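Local coordinates for protein thymine dioxygenase (Neurospora crassa, PDB 5C3R) that probably oxidises the methyl group of thymine stepwise, as a dioxygenase that uses 2-oxoglutarate and a metal ion held in a jelly-roll fold, at residues R192-P197 with R288-Y293. Residues are numbered along the deposited sequence; the frame is centred on the assembly and turned at random.
With AKG (2-oxoglutaric acid), chain F; HMU (5-hydroxymethyl uracil), chain G.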
# COMPACT_ATOMS: atom_id res chain seq x y z
N ARG A 192 -7.11 2.47 -0.51
CA ARG A 192 -6.79 3.53 -1.46
C ARG A 192 -6.97 3.05 -2.89
O ARG A 192 -6.20 2.23 -3.39
CB ARG A 192 -5.36 4.02 -1.25
CG ARG A 192 -4.92 5.10 -2.23
CD ARG A 192 -3.45 5.47 -2.10
NE ARG A 192 -3.23 6.65 -1.25
CZ ARG A 192 -2.05 7.23 -1.05
NH1 ARG A 192 -0.94 6.74 -1.61
NH2 ARG A 192 -1.96 8.29 -0.26
N LEU A 193 -7.99 3.57 -3.56
CA LEU A 193 -8.17 3.34 -4.99
C LEU A 193 -7.30 4.34 -5.73
O LEU A 193 -7.24 5.51 -5.36
CB LEU A 193 -9.63 3.53 -5.39
CG LEU A 193 -10.67 2.73 -4.60
CD1 LEU A 193 -12.06 3.09 -5.07
CD2 LEU A 193 -10.45 1.23 -4.73
N LEU A 194 -6.60 3.87 -6.76
CA LEU A 194 -5.66 4.70 -7.51
C LEU A 194 -5.94 4.63 -9.00
O LEU A 194 -6.21 3.56 -9.54
CB LEU A 194 -4.22 4.26 -7.25
CG LEU A 194 -3.58 4.76 -5.95
CD1 LEU A 194 -2.49 3.80 -5.47
CD2 LEU A 194 -3.02 6.16 -6.14
N HIS A 195 -5.85 5.78 -9.65
CA HIS A 195 -5.95 5.86 -11.09
C HIS A 195 -4.84 6.78 -11.57
O HIS A 195 -4.76 7.94 -11.16
CB HIS A 195 -7.32 6.37 -11.50
CG HIS A 195 -7.44 6.71 -12.95
ND1 HIS A 195 -7.92 7.93 -13.39
CD2 HIS A 195 -7.13 6.01 -14.06
CE1 HIS A 195 -7.91 7.95 -14.71
NE2 HIS A 195 -7.44 6.80 -15.14
N TYR A 196 -3.96 6.23 -12.40
CA TYR A 196 -2.89 6.97 -13.04
C TYR A 196 -3.32 7.16 -14.50
O TYR A 196 -3.24 6.22 -15.29
CB TYR A 196 -1.57 6.19 -12.97
CG TYR A 196 -1.11 5.83 -11.57
CD1 TYR A 196 -0.25 6.67 -10.86
CD2 TYR A 196 -1.50 4.64 -10.96
CE1 TYR A 196 0.19 6.34 -9.59
CE2 TYR A 196 -1.08 4.31 -9.68
CZ TYR A 196 -0.23 5.16 -9.01
OH TYR A 196 0.21 4.83 -7.75
N PRO A 197 -3.80 8.37 -14.85
CA PRO A 197 -4.40 8.58 -16.17
C PRO A 197 -3.47 8.29 -17.35
O PRO A 197 -2.25 8.23 -17.19
CB PRO A 197 -4.75 10.08 -16.17
CG PRO A 197 -4.87 10.45 -14.73
CD PRO A 197 -3.89 9.58 -14.01
N ARG A 288 -3.32 3.47 -15.86
CA ARG A 288 -2.93 2.44 -14.91
C ARG A 288 -3.82 2.51 -13.68
O ARG A 288 -4.00 3.58 -13.09
CB ARG A 288 -1.46 2.59 -14.52
CG ARG A 288 -0.99 1.60 -13.46
CD ARG A 288 0.52 1.59 -13.31
NE ARG A 288 0.94 0.55 -12.36
CZ ARG A 288 0.97 0.68 -11.04
NH1 ARG A 288 0.60 1.82 -10.46
NH2 ARG A 288 1.37 -0.34 -10.28
N TYR A 289 -4.38 1.36 -13.30
CA TYR A 289 -5.19 1.22 -12.10
C TYR A 289 -4.48 0.31 -11.11
O TYR A 289 -3.96 -0.75 -11.47
CB TYR A 289 -6.55 0.62 -12.42
CG TYR A 289 -7.45 1.52 -13.23
CD1 TYR A 289 -8.24 2.49 -12.62
CD2 TYR A 289 -7.50 1.40 -14.62
CE1 TYR A 289 -9.06 3.32 -13.36
CE2 TYR A 289 -8.32 2.23 -15.37
CZ TYR A 289 -9.10 3.18 -14.74
OH TYR A 289 -9.91 4.00 -15.49
N SER A 290 -4.45 0.74 -9.85
CA SER A 290 -4.01 -0.12 -8.77
C SER A 290 -4.88 0.17 -7.56
O SER A 290 -5.60 1.16 -7.52
CB SER A 290 -2.53 0.12 -8.45
OG SER A 290 -2.31 1.41 -7.90
N ILE A 291 -4.81 -0.72 -6.58
CA ILE A 291 -5.50 -0.55 -5.31
C ILE A 291 -4.53 -0.88 -4.18
O ILE A 291 -4.03 -2.01 -4.08
CB ILE A 291 -6.73 -1.47 -5.20
CG1 ILE A 291 -7.74 -1.15 -6.31
CG2 ILE A 291 -7.37 -1.33 -3.83
CD1 ILE A 291 -8.98 -2.01 -6.30
N ALA A 292 -4.28 0.11 -3.33
CA ALA A 292 -3.42 -0.06 -2.17
C ALA A 292 -4.28 -0.11 -0.92
O ALA A 292 -4.89 0.88 -0.54
CB ALA A 292 -2.42 1.07 -2.08
N TYR A 293 -4.32 -1.28 -0.29
CA TYR A 293 -5.03 -1.43 0.97
C TYR A 293 -4.01 -1.34 2.10
O TYR A 293 -3.29 -2.30 2.40
CB TYR A 293 -5.77 -2.77 1.00
CG TYR A 293 -6.66 -2.96 2.20
CD1 TYR A 293 -7.97 -2.50 2.20
CD2 TYR A 293 -6.20 -3.62 3.33
CE1 TYR A 293 -8.80 -2.68 3.29
CE2 TYR A 293 -7.02 -3.82 4.43
CZ TYR A 293 -8.32 -3.35 4.41
OH TYR A 293 -9.15 -3.53 5.50
C1 AKG F . 1.05 3.74 -2.53
O1 AKG F . 1.53 3.83 -1.38
O2 AKG F . -0.06 4.24 -2.81
C2 AKG F . 1.81 3.02 -3.56
O5 AKG F . 2.93 2.57 -3.29
C3 AKG F . 1.21 2.85 -4.95
C4 AKG F . 1.92 1.76 -5.76
C5 AKG F . 1.17 1.43 -7.04
O3 AKG F . 1.51 0.40 -7.64
O4 AKG F . 0.25 2.17 -7.47
N1 HMU G . -1.36 6.71 3.09
C2 HMU G . -1.59 5.76 4.19
O2 HMU G . -2.61 5.81 4.84
N3 HMU G . -0.56 4.75 4.49
C4 HMU G . 0.63 4.71 3.72
O3 HMU G . 1.75 5.77 0.42
O4 HMU G . 1.46 3.87 3.98
C5 HMU G . 0.84 5.65 2.62
CM5 HMU G . 2.10 5.63 1.78
C6 HMU G . -0.18 6.65 2.33
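Tyr196 and Arg288 face each other as a hydrogen-bonded pair of antiparallel strands, Tyr196 N giving Arg288 O a 2.7 Å bond. Their side chains run side by side on the face that also carries Arg192, Leu194 and Ser290. Along Arg288, CB meets Tyr196 CB at 3.9 Å, and CG lies beside Tyr196 CD2. Anti at chi1 (176°) and extended to NE, the chain spans the distance to the C5 carboxylate of 2-oxoglutarate, and a turn at chi4 sets the guanidinium there. Arg288 NH1 bonds to O4 of 2-oxoglutarate and comes 3.1 Å from Tyr196 CE2. Arg288 NH2 bonds to O3 of 2-oxoglutarate at 2.7 Å, and also to Gln227. The Tyr196 ring is turned 53° from the Arg288 guanidinium. Tyr196 OH gives O4 of 2-oxoglutarate a 2.7 Å bond, and Ser290 OG gives the same oxygen another. A phenylalanine at Tyr196 would probably leave O4 with two of its three donors and hold the carboxylate less firmly. Arg288 and Ser290 form the Arg-X-Ser motif by which many 2-oxoglutarate-dependent oxygenases hold this carboxylate in their jelly-roll core. Arg192 NH1 bonds to O2 of 2-oxoglutarate. On the other face, the rings of His195 and Tyr289 are nearly parallel but barely overlap. Arg288 probably offsets the C5 carboxylate, while Arg192 is shared between the C1 carboxylate and Glu124.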